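Local coordinates for protein fusion DH (Streptomyces sp. MJ635-86F5, PDB 6K97) that is an engineered fusion of a split polyketide synthase dehydratase domain, of double hot dog fold, that probably dehydrates beta-hydroxyacyl intermediates in cremimycin biosynthesis, at residues Thr32-Leu37 against Ala247-Pro252; Gly47-Gly52 against Leu112-Val117; Cys91-Glu96 against Arg281-His286. One frame throughout, in Å; residues are numbered along the deposited sequence.

Interaction 1 (Thr32-Leu37 against Ala247-Pro252)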
ATOM      1  N   THR A  32      -7.292   4.140   7.994  1.00 42.40           N
ATOM      2  CA  THR A  32      -7.626   3.266   9.106  1.00 42.00           C
ATOM      3  C   THR A  32      -7.616   4.105  10.382  1.00 43.68           C
ATOM      4  O   THR A  32      -6.935   5.111  10.442  1.00 46.49           O
ATOM      5  CB  THR A  32      -6.637   2.082   9.181  1.00 43.27           C
ATOM      6  OG1 THR A  32      -7.172   1.086  10.048  1.00 45.84           O
ATOM      7  CG2 THR A  32      -5.243   2.511   9.709  1.00 43.70           C
ATOM      8  N   GLU A  33      -8.344   3.706  11.415  1.00 47.21           N
ATOM      9  CA  GLU A  33      -8.280   4.420  12.714  1.00 49.16           C
ATOM     10  C   GLU A  33      -7.356   3.648  13.643  1.00 43.94           C
ATOM     11  O   GLU A  33      -7.714   2.597  14.149  1.00 47.13           O
ATOM     12  CB  GLU A  33      -9.671   4.594  13.360  1.00 51.19           C
ATOM     13  CG  GLU A  33     -10.564   5.619  12.649  1.00 60.52           C
ATOM     14  CD  GLU A  33     -11.162   5.144  11.299  1.00 66.75           C
ATOM     15  OE1 GLU A  33     -11.657   3.991  11.198  1.00 65.86           O
ATOM     16  OE2 GLU A  33     -11.156   5.938  10.319  1.00 72.98           O
ATOM     17  N   HIS A  34      -6.158   4.163  13.860  1.00 41.77           N
ATOM     18  CA  HIS A  34      -5.253   3.594  14.864  1.00 38.44           C
ATOM     19  C   HIS A  34      -4.227   4.623  15.224  1.00 36.29           C
ATOM     20  O   HIS A  34      -3.846   5.391  14.393  1.00 37.71           O
ATOM     21  CB  HIS A  34      -4.584   2.350  14.288  1.00 38.51           C
ATOM     22  CG  HIS A  34      -3.860   1.535  15.296  1.00 37.09           C
ATOM     23  ND1 HIS A  34      -2.510   1.669  15.534  1.00 37.14           N
ATOM     24  CD2 HIS A  34      -4.300   0.602  16.162  1.00 38.26           C
ATOM     25  CE1 HIS A  34      -2.148   0.824  16.479  1.00 35.27           C
ATOM     26  NE2 HIS A  34      -3.214   0.162  16.873  1.00 35.96           N
ATOM     27  N   PRO A  35      -3.704   4.606  16.452  1.00 36.21           N
ATOM     28  CA  PRO A  35      -2.691   5.613  16.815  1.00 35.33           C
ATOM     29  C   PRO A  35      -1.327   5.561  16.068  1.00 36.72           C
ATOM     30  O   PRO A  35      -0.646   6.566  16.041  1.00 38.11           O
ATOM     31  CB  PRO A  35      -2.486   5.390  18.312  1.00 36.07           C
ATOM     32  CG  PRO A  35      -3.777   4.760  18.771  1.00 38.12           C
ATOM     33  CD  PRO A  35      -4.198   3.863  17.620  1.00 37.06           C
ATOM     34  N   LEU A  36      -0.925   4.415  15.523  1.00 37.48           N
ATOM     35  CA  LEU A  36       0.350   4.259  14.779  1.00 38.33           C
ATOM     36  C   LEU A  36       0.235   4.014  13.263  1.00 39.08           C
ATOM     37  O   LEU A  36       1.225   3.937  12.588  1.00 43.15           O
ATOM     38  CB  LEU A  36       1.143   3.097  15.365  1.00 36.39           C
ATOM     39  CG  LEU A  36       1.366   3.199  16.875  1.00 36.90           C
ATOM     40  CD1 LEU A  36       1.939   1.926  17.494  1.00 36.55           C
ATOM     41  CD2 LEU A  36       2.265   4.372  17.230  1.00 37.24           C
ATOM     42  N   LEU A  37      -0.970   3.866  12.723  1.00 40.68           N
ATOM     43  CA  LEU A  37      -1.156   3.609  11.300  1.00 37.07           C
ATOM     44  C   LEU A  37      -2.164   4.590  10.747  1.00 38.56           C
ATOM     45  O   LEU A  37      -3.177   4.866  11.383  1.00 44.42           O
ATOM     46  CB  LEU A  37      -1.626   2.187  11.080  1.00 35.69           C
ATOM     47  CG  LEU A  37      -0.649   1.115  11.553  1.00 35.51           C
ATOM     48  CD1 LEU A  37      -1.279  -0.256  11.558  1.00 35.87           C
ATOM     49  CD2 LEU A  37       0.584   1.116  10.687  1.00 35.06           C
ATOM     50  N   ALA A 247      -7.864   3.721  22.836  1.00 31.92           N
ATOM     51  CA  ALA A 247      -7.624   3.874  21.410  1.00 31.82           C
ATOM     52  C   ALA A 247      -6.831   2.720  20.782  1.00 31.43           C
ATOM     53  O   ALA A 247      -6.657   2.691  19.566  1.00 30.25           O
ATOM     54  CB  ALA A 247      -6.891   5.187  21.150  1.00 34.47           C
ATOM     55  N   PHE A 248      -6.334   1.790  21.601  1.00 30.24           N
ATOM     56  CA  PHE A 248      -5.555   0.691  21.084  1.00 30.28           C
ATOM     57  C   PHE A 248      -6.221  -0.653  21.260  1.00 30.39           C
ATOM     58  O   PHE A 248      -7.076  -0.865  22.168  1.00 30.96           O
ATOM     59  CB  PHE A 248      -4.267   0.568  21.887  1.00 32.28           C
ATOM     60  CG  PHE A 248      -3.263   1.670  21.692  1.00 31.49           C
ATOM     61  CD1 PHE A 248      -2.296   1.553  20.754  1.00 32.42           C
ATOM     62  CD2 PHE A 248      -3.202   2.712  22.568  1.00 34.88           C
ATOM     63  CE1 PHE A 248      -1.312   2.501  20.614  1.00 34.46           C
ATOM     64  CE2 PHE A 248      -2.217   3.701  22.451  1.00 36.36           C
ATOM     65  CZ  PHE A 248      -1.265   3.584  21.463  1.00 36.52           C
ATOM     66  N   HIS A 249      -5.751  -1.630  20.490  1.00 30.86           N
ATOM     67  CA  HIS A 249      -6.176  -3.014  20.769  1.00 32.53           C
ATOM     68  C   HIS A 249      -5.725  -3.368  22.167  1.00 32.93           C
ATOM     69  O   HIS A 249      -6.570  -3.639  22.997  1.00 33.90           O
ATOM     70  CB  HIS A 249      -5.735  -3.972  19.696  1.00 29.81           C
ATOM     71  CG  HIS A 249      -6.341  -3.610  18.380  1.00 33.33           C
ATOM     72  ND1 HIS A 249      -7.670  -3.833  18.100  1.00 34.16           N
ATOM     73  CD2 HIS A 249      -5.848  -2.917  17.328  1.00 31.77           C
ATOM     74  CE1 HIS A 249      -7.933  -3.405  16.887  1.00 33.03           C
ATOM     75  NE2 HIS A 249      -6.857  -2.807  16.418  1.00 31.67           N
ATOM     76  N   VAL A 250      -4.417  -3.288  22.406  1.00 32.40           N
ATOM     77  CA  VAL A 250      -3.852  -3.300  23.751  1.00 32.48           C
ATOM     78  C   VAL A 250      -2.622  -2.356  23.840  1.00 30.32           C
ATOM     79  O   VAL A 250      -1.640  -2.568  23.213  1.00 30.21           O
ATOM     80  CB  VAL A 250      -3.393  -4.705  24.166  1.00 33.75           C
ATOM     81  CG1 VAL A 250      -3.016  -4.681  25.627  1.00 34.40           C
ATOM     82  CG2 VAL A 250      -4.470  -5.739  23.938  1.00 35.52           C
ATOM     83  N   HIS A 251      -2.731  -1.335  24.661  1.00 32.74           N
ATOM     84  CA  HIS A 251      -1.780  -0.288  24.790  1.00 32.06           C
ATOM     85  C   HIS A 251      -0.459  -1.001  25.036  1.00 30.54           C
ATOM     86  O   HIS A 251      -0.340  -1.770  25.965  1.00 27.51           O
ATOM     87  CB  HIS A 251      -2.172   0.661  25.963  1.00 33.11           C
ATOM     88  CG  HIS A 251      -1.439   1.986  25.965  1.00 33.99           C
ATOM     89  ND1 HIS A 251      -0.071   2.082  26.052  1.00 33.22           N
ATOM     90  CD2 HIS A 251      -1.887   3.264  25.910  1.00 35.51           C
ATOM     91  CE1 HIS A 251       0.294   3.351  26.047  1.00 33.91           C
ATOM     92  NE2 HIS A 251      -0.790   4.092  25.962  1.00 34.97           N
ATOM     93  N   PRO A 252       0.536  -0.734  24.190  1.00 28.29           N
ATOM     94  CA  PRO A 252       1.816  -1.378  24.328  1.00 29.95           C
ATOM     95  C   PRO A 252       2.483  -1.228  25.706  1.00 31.99           C
ATOM     96  O   PRO A 252       3.113  -2.163  26.151  1.00 31.71           O
ATOM     97  CB  PRO A 252       2.642  -0.687  23.271  1.00 30.62           C
ATOM     98  CG  PRO A 252       1.657  -0.353  22.193  1.00 28.76           C
ATOM     99  CD  PRO A 252       0.414   0.004  22.931  1.00 28.86           C
TER
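Pro-35 and Phe-248 supply the CH-pi part of this loop-to-loop contact. The proline brings CG over the middle of the phenyl face, 3.9 Å from the ring centroid and 12° off the normal, while Pro-252 CD lies over the opposite face, nearer the rim. Apolar packing continues at the margin, where Pro-35 CG touches Ala-247 CB at 3.9 Å. The aromatic part centres on His-34, toward whose face Phe-248 turns an edge in an offset T-shaped pair, centroids 5.8 Å apart. Against His-249 the same imidazole meets rim to rim, CD2 of His-34 standing 4.0 Å from CD2 of His-249. Both ring nitrogens of His-34 have partners. With its CG anti to the backbone N (chi1 -168°), ND1 accepts the N-H of Leu-36 at 3.2 Å, the donor lying 31° out of the imidazole plane, and NE2 bonds to Glu-80 of helix 75-88. That carboxylate also takes the backbone N-H groups of His-249 and Val-250, tying both loops to one helix. The loops belong to the two different hot dog parts of the engineered fusion. Because ND1 of His-34 accepts, its proton probably sits on NE2, facing Glu-80, which would fix the rotation of the ring.

Interaction 2 (Gly47-Gly52 against Leu112-Val117)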
ATOM      1  N   GLY A  47      -4.341  -9.864  -0.000  1.00 42.96           N
ATOM      2  CA  GLY A  47      -3.418  -9.438   1.051  1.00 40.35           C
ATOM      3  C   GLY A  47      -3.756  -8.047   1.485  1.00 38.80           C
ATOM      4  O   GLY A  47      -4.652  -7.442   0.909  1.00 39.14           O
ATOM      5  N   TYR A  48      -3.076  -7.550   2.518  1.00 37.46           N
ATOM      6  CA  TYR A  48      -3.316  -6.171   2.984  1.00 38.22           C
ATOM      7  C   TYR A  48      -2.005  -5.382   3.144  1.00 38.05           C
ATOM      8  O   TYR A  48      -0.940  -5.980   3.342  1.00 42.02           O
ATOM      9  CB  TYR A  48      -4.032  -6.187   4.316  1.00 37.72           C
ATOM     10  CG  TYR A  48      -5.440  -6.645   4.284  1.00 39.40           C
ATOM     11  CD1 TYR A  48      -5.758  -7.994   4.326  1.00 40.37           C
ATOM     12  CD2 TYR A  48      -6.491  -5.723   4.207  1.00 40.94           C
ATOM     13  CE1 TYR A  48      -7.089  -8.412   4.281  1.00 42.84           C
ATOM     14  CE2 TYR A  48      -7.825  -6.136   4.178  1.00 40.99           C
ATOM     15  CZ  TYR A  48      -8.118  -7.472   4.207  1.00 42.05           C
ATOM     16  OH  TYR A  48      -9.438  -7.882   4.190  1.00 46.94           O
ATOM     17  N   LEU A  49      -2.078  -4.054   3.055  1.00 35.84           N
ATOM     18  CA  LEU A  49      -0.936  -3.169   3.356  1.00 34.73           C
ATOM     19  C   LEU A  49      -1.421  -2.119   4.354  1.00 34.44           C
ATOM     20  O   LEU A  49      -2.465  -1.509   4.131  1.00 35.79           O
ATOM     21  CB  LEU A  49      -0.414  -2.474   2.099  1.00 34.69           C
ATOM     22  CG  LEU A  49       0.729  -1.469   2.351  1.00 36.32           C
ATOM     23  CD1 LEU A  49       2.037  -2.173   2.741  1.00 36.32           C
ATOM     24  CD2 LEU A  49       1.006  -0.554   1.168  1.00 36.05           C
ATOM     25  N   PHE A  50      -0.695  -1.910   5.445  1.00 33.92           N
ATOM     26  CA  PHE A  50      -0.978  -0.793   6.355  1.00 35.11           C
ATOM     27  C   PHE A  50       0.236   0.116   6.447  1.00 36.76           C
ATOM     28  O   PHE A  50       1.365  -0.381   6.467  1.00 38.18           O
ATOM     29  CB  PHE A  50      -1.250  -1.311   7.731  1.00 35.39           C
ATOM     30  CG  PHE A  50      -2.311  -2.346   7.772  1.00 34.23           C
ATOM     31  CD1 PHE A  50      -2.031  -3.647   7.482  1.00 33.04           C
ATOM     32  CD2 PHE A  50      -3.588  -2.003   8.078  1.00 36.40           C
ATOM     33  CE1 PHE A  50      -3.017  -4.611   7.539  1.00 34.27           C
ATOM     34  CE2 PHE A  50      -4.597  -2.966   8.101  1.00 36.92           C
ATOM     35  CZ  PHE A  50      -4.308  -4.271   7.842  1.00 34.02           C
ATOM     36  N   THR A  51       0.036   1.425   6.473  1.00 35.39           N
ATOM     37  CA  THR A  51       1.190   2.334   6.516  1.00 36.72           C
ATOM     38  C   THR A  51       0.997   3.432   7.533  1.00 38.90           C
ATOM     39  O   THR A  51      -0.140   3.806   7.861  1.00 37.55           O
ATOM     40  CB  THR A  51       1.485   3.015   5.151  1.00 37.62           C
ATOM     41  OG1 THR A  51       0.508   4.045   4.874  1.00 39.47           O
ATOM     42  CG2 THR A  51       1.455   2.001   4.023  1.00 37.76           C
ATOM     43  N   GLY A  52       2.115   3.957   8.022  1.00 41.13           N
ATOM     44  CA  GLY A  52       2.084   5.111   8.913  1.00 42.83           C
ATOM     45  C   GLY A  52       3.443   5.735   9.036  1.00 45.24           C
ATOM     46  O   GLY A  52       4.460   5.147   8.653  1.00 44.60           O
ATOM     47  N   LEU A 112       9.161   5.788   7.853  1.00 44.64           N
ATOM     48  CA  LEU A 112       7.990   5.188   7.241  1.00 43.15           C
ATOM     49  C   LEU A 112       7.819   3.790   7.822  1.00 40.64           C
ATOM     50  O   LEU A 112       8.726   3.013   7.796  1.00 47.09           O
ATOM     51  CB  LEU A 112       8.115   5.118   5.734  1.00 41.67           C
ATOM     52  CG  LEU A 112       8.470   6.410   4.999  1.00 45.07           C
ATOM     53  CD1 LEU A 112       8.202   6.188   3.530  1.00 46.64           C
ATOM     54  CD2 LEU A 112       7.693   7.619   5.518  1.00 47.62           C
ATOM     55  N   LEU A 113       6.642   3.488   8.321  1.00 39.70           N
ATOM     56  CA  LEU A 113       6.310   2.204   8.942  1.00 38.38           C
ATOM     57  C   LEU A 113       5.238   1.460   8.127  1.00 38.01           C
ATOM     58  O   LEU A 113       4.193   2.035   7.733  1.00 36.60           O
ATOM     59  CB  LEU A 113       5.743   2.489  10.328  1.00 37.20           C
ATOM     60  CG  LEU A 113       5.413   1.251  11.118  1.00 41.91           C
ATOM     61  CD1 LEU A 113       6.655   0.415  11.408  1.00 38.92           C
ATOM     62  CD2 LEU A 113       4.689   1.655  12.414  1.00 43.72           C
ATOM     63  N   GLN A 114       5.462   0.177   7.931  1.00 38.82           N
ATOM     64  CA  GLN A 114       4.591  -0.661   7.088  1.00 39.62           C
ATOM     65  C   GLN A 114       4.356  -2.044   7.695  1.00 39.66           C
ATOM     66  O   GLN A 114       5.276  -2.679   8.210  1.00 40.52           O
ATOM     67  CB  GLN A 114       5.131  -0.801   5.677  1.00 40.19           C
ATOM     68  CG  GLN A 114       5.047   0.554   4.970  1.00 44.22           C
ATOM     69  CD  GLN A 114       5.257   0.555   3.455  1.00 45.14           C
ATOM     70  OE1 GLN A 114       5.717  -0.442   2.835  1.00 45.23           O
ATOM     71  NE2 GLN A 114       4.931   1.704   2.849  1.00 43.24           N
ATOM     72  N   VAL A 115       3.117  -2.505   7.584  1.00 38.34           N
ATOM     73  CA  VAL A 115       2.758  -3.858   7.878  1.00 35.20           C
ATOM     74  C   VAL A 115       2.201  -4.464   6.621  1.00 36.64           C
ATOM     75  O   VAL A 115       1.264  -3.933   6.061  1.00 40.68           O
ATOM     76  CB  VAL A 115       1.677  -3.908   8.959  1.00 35.12           C
ATOM     77  CG1 VAL A 115       1.345  -5.354   9.282  1.00 34.43           C
ATOM     78  CG2 VAL A 115       2.119  -3.148  10.223  1.00 33.03           C
ATOM     79  N   ALA A 116       2.760  -5.591   6.169  1.00 39.15           N
ATOM     80  CA  ALA A 116       2.232  -6.320   5.020  1.00 36.42           C
ATOM     81  C   ALA A 116       1.660  -7.660   5.440  1.00 37.45           C
ATOM     82  O   ALA A 116       2.323  -8.433   6.157  1.00 35.90           O
ATOM     83  CB  ALA A 116       3.303  -6.542   4.007  1.00 36.59           C
ATOM     84  N   VAL A 117       0.438  -7.955   4.950  1.00 35.57           N
ATOM     85  CA  VAL A 117      -0.178  -9.239   5.140  1.00 34.68           C
ATOM     86  C   VAL A 117      -0.440  -9.983   3.812  1.00 35.10           C
ATOM     87  O   VAL A 117      -1.057  -9.450   2.873  1.00 38.01           O
ATOM     88  CB  VAL A 117      -1.481  -9.023   5.851  1.00 37.62           C
ATOM     89  CG1 VAL A 117      -2.215 -10.334   6.054  1.00 38.81           C
ATOM     90  CG2 VAL A 117      -1.204  -8.347   7.173  1.00 40.52           C
TER
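Phe-50 lays its ring edge against the neighbouring strand: CD1 comes within 3.6 Å of Val-115 O, and CE1 meets Val-117 CG2 at 4.2 Å, both partners near the ring plane. Its CG stands anti to the carbonyl carbon (chi1 -54°), which carries the ring along the strand past Val-115 toward Val-117. Ala-85 and Ile-88 of helix 75-88 also pack on this phenyl group. A second flat group, the Gln-114 amide, runs alongside Thr-51, with NE2 3.7 Å from the methyl CG2. Gln-114 NE2 bonds to Gly-28 O of the second subunit, and Thr-51 OG1 to Leu-27 O of that subunit, so this face of the sheet lies at the dimer interface.

The backbones are antiparallel, with their directions 166° apart. Three hydrogen-bonded pairs, Tyr-48 with Val-117, Phe-50 with Val-115 and Gly-52 with Leu-113, contribute six N-H to O bonds. Phe-50 N to Val-115 O, at 2.9 Å, is close to straight (170°), whereas Tyr-48 N reaches Val-117 O at 2.8 Å on a more bent path. In the intervening pairs, Gln-114 CA adds a C-H contact to Phe-50 O, 3.3 Å away. Both strands lie in the N-terminal part of the fusion. A curved antiparallel sheet whose Phe-50, Leu-113 and Val-117 face packs on a central helix is the hallmark of the hot dog fold.

Interaction 3 (Cys91-Glu96 against Arg281-His286)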
ATOM      1  N   CYS A  91      -8.702 -12.200  11.314  1.00 35.30           N
ATOM      2  CA  CYS A  91      -8.038 -13.326  12.021  1.00 37.74           C
ATOM      3  C   CYS A  91      -8.118 -13.225  13.539  1.00 36.04           C
ATOM      4  O   CYS A  91      -7.946 -12.166  14.112  1.00 35.87           O
ATOM      5  CB  CYS A  91      -6.570 -13.451  11.607  1.00 39.38           C
ATOM      6  SG  CYS A  91      -6.273 -13.647   9.856  1.00 37.75           S
ATOM      7  N   ASP A  92      -8.303 -14.354  14.198  1.00 40.93           N
ATOM      8  CA  ASP A  92      -8.522 -14.390  15.675  1.00 41.85           C
ATOM      9  C   ASP A  92      -7.263 -14.314  16.508  1.00 38.97           C
ATOM     10  O   ASP A  92      -7.313 -14.092  17.708  1.00 41.06           O
ATOM     11  CB  ASP A  92      -9.238 -15.695  16.057  1.00 44.74           C
ATOM     12  CG  ASP A  92     -10.684 -15.772  15.521  1.00 48.10           C
ATOM     13  OD1 ASP A  92     -11.322 -14.706  15.320  1.00 44.03           O
ATOM     14  OD2 ASP A  92     -11.159 -16.922  15.329  1.00 52.25           O
ATOM     15  N   GLU A  93      -6.113 -14.468  15.884  1.00 39.06           N
ATOM     16  CA  GLU A  93      -4.917 -14.796  16.638  1.00 38.06           C
ATOM     17  C   GLU A  93      -3.674 -14.339  15.889  1.00 37.43           C
ATOM     18  O   GLU A  93      -3.629 -14.397  14.627  1.00 36.99           O
ATOM     19  CB  GLU A  93      -4.902 -16.303  16.748  1.00 41.26           C
ATOM     20  CG  GLU A  93      -3.764 -16.854  17.524  1.00 46.09           C
ATOM     21  CD  GLU A  93      -3.799 -18.358  17.648  1.00 49.34           C
ATOM     22  OE1 GLU A  93      -3.349 -19.064  16.662  1.00 51.50           O
ATOM     23  OE2 GLU A  93      -4.280 -18.795  18.723  1.00 44.56           O
ATOM     24  N   ILE A  94      -2.678 -13.859  16.630  1.00 35.00           N
ATOM     25  CA  ILE A  94      -1.324 -13.832  16.112  1.00 33.21           C
ATOM     26  C   ILE A  94      -0.819 -15.201  16.503  1.00 33.39           C
ATOM     27  O   ILE A  94      -0.774 -15.551  17.652  1.00 33.97           O
ATOM     28  CB  ILE A  94      -0.447 -12.764  16.744  1.00 34.38           C
ATOM     29  CG1 ILE A  94      -1.063 -11.392  16.557  1.00 33.52           C
ATOM     30  CG2 ILE A  94       0.956 -12.791  16.168  1.00 34.77           C
ATOM     31  CD1 ILE A  94      -0.407 -10.363  17.443  1.00 33.02           C
ATOM     32  N   THR A  95      -0.486 -15.992  15.511  1.00 34.65           N
ATOM     33  CA  THR A  95      -0.139 -17.371  15.717  1.00 34.25           C
ATOM     34  C   THR A  95       1.271 -17.399  16.170  1.00 32.83           C
ATOM     35  O   THR A  95       1.600 -18.102  17.084  1.00 32.77           O
ATOM     36  CB  THR A  95      -0.341 -18.193  14.421  1.00 33.94           C
ATOM     37  OG1 THR A  95      -1.744 -18.407  14.272  1.00 36.23           O
ATOM     38  CG2 THR A  95       0.312 -19.537  14.515  1.00 33.93           C
ATOM     39  N   GLU A  96       2.108 -16.597  15.536  1.00 36.02           N
ATOM     40  CA  GLU A  96       3.505 -16.581  15.931  1.00 38.47           C
ATOM     41  C   GLU A  96       4.124 -15.294  15.400  1.00 34.54           C
ATOM     42  O   GLU A  96       3.737 -14.813  14.335  1.00 34.60           O
ATOM     43  CB  GLU A  96       4.166 -17.929  15.473  1.00 39.26           C
ATOM     44  CG  GLU A  96       5.563 -17.766  14.963  1.00 45.70           C
ATOM     45  CD  GLU A  96       5.593 -17.431  13.507  1.00 44.36           C
ATOM     46  OE1 GLU A  96       4.572 -17.516  12.764  1.00 43.48           O
ATOM     47  OE2 GLU A  96       6.711 -17.082  13.125  1.00 51.13           O
ATOM     48  N   ARG A 281       0.656 -17.433  19.870  1.00 35.51           N
ATOM     49  CA  ARG A 281      -0.752 -17.525  20.280  1.00 37.73           C
ATOM     50  C   ARG A 281      -1.218 -16.313  21.100  1.00 37.23           C
ATOM     51  O   ARG A 281      -1.669 -16.425  22.258  1.00 33.49           O
ATOM     52  CB  ARG A 281      -1.048 -18.871  20.971  1.00 41.17           C
ATOM     53  CG  ARG A 281      -1.202 -20.023  19.963  1.00 47.80           C
ATOM     54  CD  ARG A 281      -0.938 -21.449  20.497  1.00 56.61           C
ATOM     55  NE  ARG A 281      -1.250 -21.661  21.936  1.00 69.48           N
ATOM     56  CZ  ARG A 281      -0.372 -21.916  22.936  1.00 66.93           C
ATOM     57  NH1 ARG A 281      -0.851 -22.099  24.167  1.00 65.40           N
ATOM     58  NH2 ARG A 281       0.957 -22.008  22.737  1.00 60.76           N
ATOM     59  N   VAL A 282      -1.087 -15.135  20.487  1.00 34.52           N
ATOM     60  CA  VAL A 282      -1.604 -13.896  21.085  1.00 35.13           C
ATOM     61  C   VAL A 282      -3.047 -13.672  20.591  1.00 37.98           C
ATOM     62  O   VAL A 282      -3.272 -13.620  19.396  1.00 39.92           O
ATOM     63  CB  VAL A 282      -0.765 -12.686  20.700  1.00 30.64           C
ATOM     64  CG1 VAL A 282      -1.241 -11.492  21.447  1.00 30.80           C
ATOM     65  CG2 VAL A 282       0.686 -12.921  21.036  1.00 32.43           C
ATOM     66  N   ARG A 283      -4.002 -13.658  21.514  1.00 39.63           N
ATOM     67  CA  ARG A 283      -5.426 -13.597  21.215  1.00 40.87           C
ATOM     68  C   ARG A 283      -6.012 -12.541  22.126  1.00 38.92           C
ATOM     69  O   ARG A 283      -5.866 -12.640  23.327  1.00 38.20           O
ATOM     70  CB  ARG A 283      -6.081 -14.937  21.512  1.00 50.98           C
ATOM     71  CG  ARG A 283      -7.558 -14.992  21.074  1.00 64.47           C
ATOM     72  CD  ARG A 283      -8.267 -16.321  21.352  1.00 69.03           C
ATOM     73  NE  ARG A 283      -8.349 -17.143  20.134  1.00 80.91           N
ATOM     74  CZ  ARG A 283      -7.404 -17.992  19.729  1.00 78.97           C
ATOM     75  NH1 ARG A 283      -6.287 -18.157  20.441  1.00 80.58           N
ATOM     76  NH2 ARG A 283      -7.568 -18.663  18.600  1.00 70.09           N
ATOM     77  N   VAL A 284      -6.544 -11.464  21.550  1.00 36.09           N
ATOM     78  CA  VAL A 284      -7.194 -10.416  22.294  1.00 35.44           C
ATOM     79  C   VAL A 284      -8.681 -10.644  22.198  1.00 35.79           C
ATOM     80  O   VAL A 284      -9.160 -10.774  21.100  1.00 33.13           O
ATOM     81  CB  VAL A 284      -6.937  -9.070  21.691  1.00 34.68           C
ATOM     82  CG1 VAL A 284      -7.692  -7.999  22.442  1.00 36.26           C
ATOM     83  CG2 VAL A 284      -5.467  -8.772  21.774  1.00 41.92           C
ATOM     84  N   HIS A 285      -9.401 -10.695  23.332  1.00 36.21           N
ATOM     85  CA  HIS A 285     -10.865 -10.924  23.303  1.00 38.73           C
ATOM     86  C   HIS A 285     -11.642  -9.593  23.331  1.00 38.83           C
ATOM     87  O   HIS A 285     -12.767  -9.531  22.872  1.00 40.18           O
ATOM     88  CB  HIS A 285     -11.320 -11.837  24.460  1.00 41.57           C
ATOM     89  CG  HIS A 285     -10.488 -13.071  24.626  1.00 45.94           C
ATOM     90  ND1 HIS A 285     -10.759 -14.248  23.967  1.00 49.59           N
ATOM     91  CD2 HIS A 285      -9.353 -13.289  25.332  1.00 49.69           C
ATOM     92  CE1 HIS A 285      -9.855 -15.154  24.294  1.00 51.81           C
ATOM     93  NE2 HIS A 285      -8.974 -14.587  25.098  1.00 54.76           N
ATOM     94  N   HIS A 286     -11.072  -8.537  23.908  1.00 37.04           N
ATOM     95  CA  HIS A 286     -11.702  -7.193  23.902  1.00 35.72           C
ATOM     96  C   HIS A 286     -10.605  -6.115  23.857  1.00 34.18           C
ATOM     97  O   HIS A 286      -9.660  -6.181  24.554  1.00 34.83           O
ATOM     98  CB  HIS A 286     -12.553  -6.982  25.147  1.00 35.88           C
ATOM     99  CG  HIS A 286     -13.709  -7.913  25.249  1.00 39.19           C
ATOM    100  ND1 HIS A 286     -13.714  -9.009  26.094  1.00 40.83           N
ATOM    101  CD2 HIS A 286     -14.875  -7.951  24.581  1.00 38.74           C
ATOM    102  CE1 HIS A 286     -14.863  -9.639  25.995  1.00 39.74           C
ATOM    103  NE2 HIS A 286     -15.588  -9.015  25.089  1.00 41.99           N
TER
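Glu-93 and Arg-283 form a salt bridge through one carboxylate oxygen: OE2 of Glu-93 takes NH1 of Arg-283 at 2.7 Å and, weakly, NH2 at 3.3 Å. The planes of the two charged groups are steeply inclined, 78° apart, so this is not the flat, two-pronged pairing of carboxylate with guanidinium. NH1 approaches OE2 on its anti side and out of the carboxylate plane. An extended Glu-93 side chain spans to the other strand, and a bend at chi3 (-101°) turns the arginine head back over it, with Glu-93 CB above one guanidinium face. The second oxygen is held too, since Thr-95 OG1 donates to Glu-93 OE1 at 3.0 Å.

The bridge is anchored on an antiparallel strand pair. Ile-94 N bonds to Val-282 O at 2.8 Å, Val-282 N returns to Ile-94 O at 2.9 Å, and their side chains lie side by side, CB to CB 4.0 Å. Here the two hot dog parts of the double hot dog abut, joined edge to edge in an engineered fusion. Arg-281 and Val-282 both face Ile-94 in a G1 beta bulge, Arg-281 adopting left-handed backbone angles, and Arg-281 N donates a hydrogen bond to Thr-95 O at 3.0 Å, from well above the carbonyl plane.

Further out, Thr-95 and Glu-96 form a classic bulge opposite Ser-147 of strand 141-149. Val-79, Ala-82 and Leu-83 of helix 75-88 pack on Ile-94.

How the interactions relate
Helix 75-88 is the shared element, reached by side chains of all three contacts. Interactions 1 and 2, centres about 14 Å apart, touch where Leu-37 CD1 packs on Phe-50 CB at 4.0 Å. Interactions 1 and 3 meet through Val-250 CG2 and Val-284 CG2, 3.9 Å apart, and both join the N-terminal part of the fusion to the C-terminal part, one by loops and one by strands. Interaction 2 stays within the N-terminal part and approaches interaction 3 no nearer than about 6 Å between nearest atoms, while its Leu-49 and Thr-51 face looks to the second subunit.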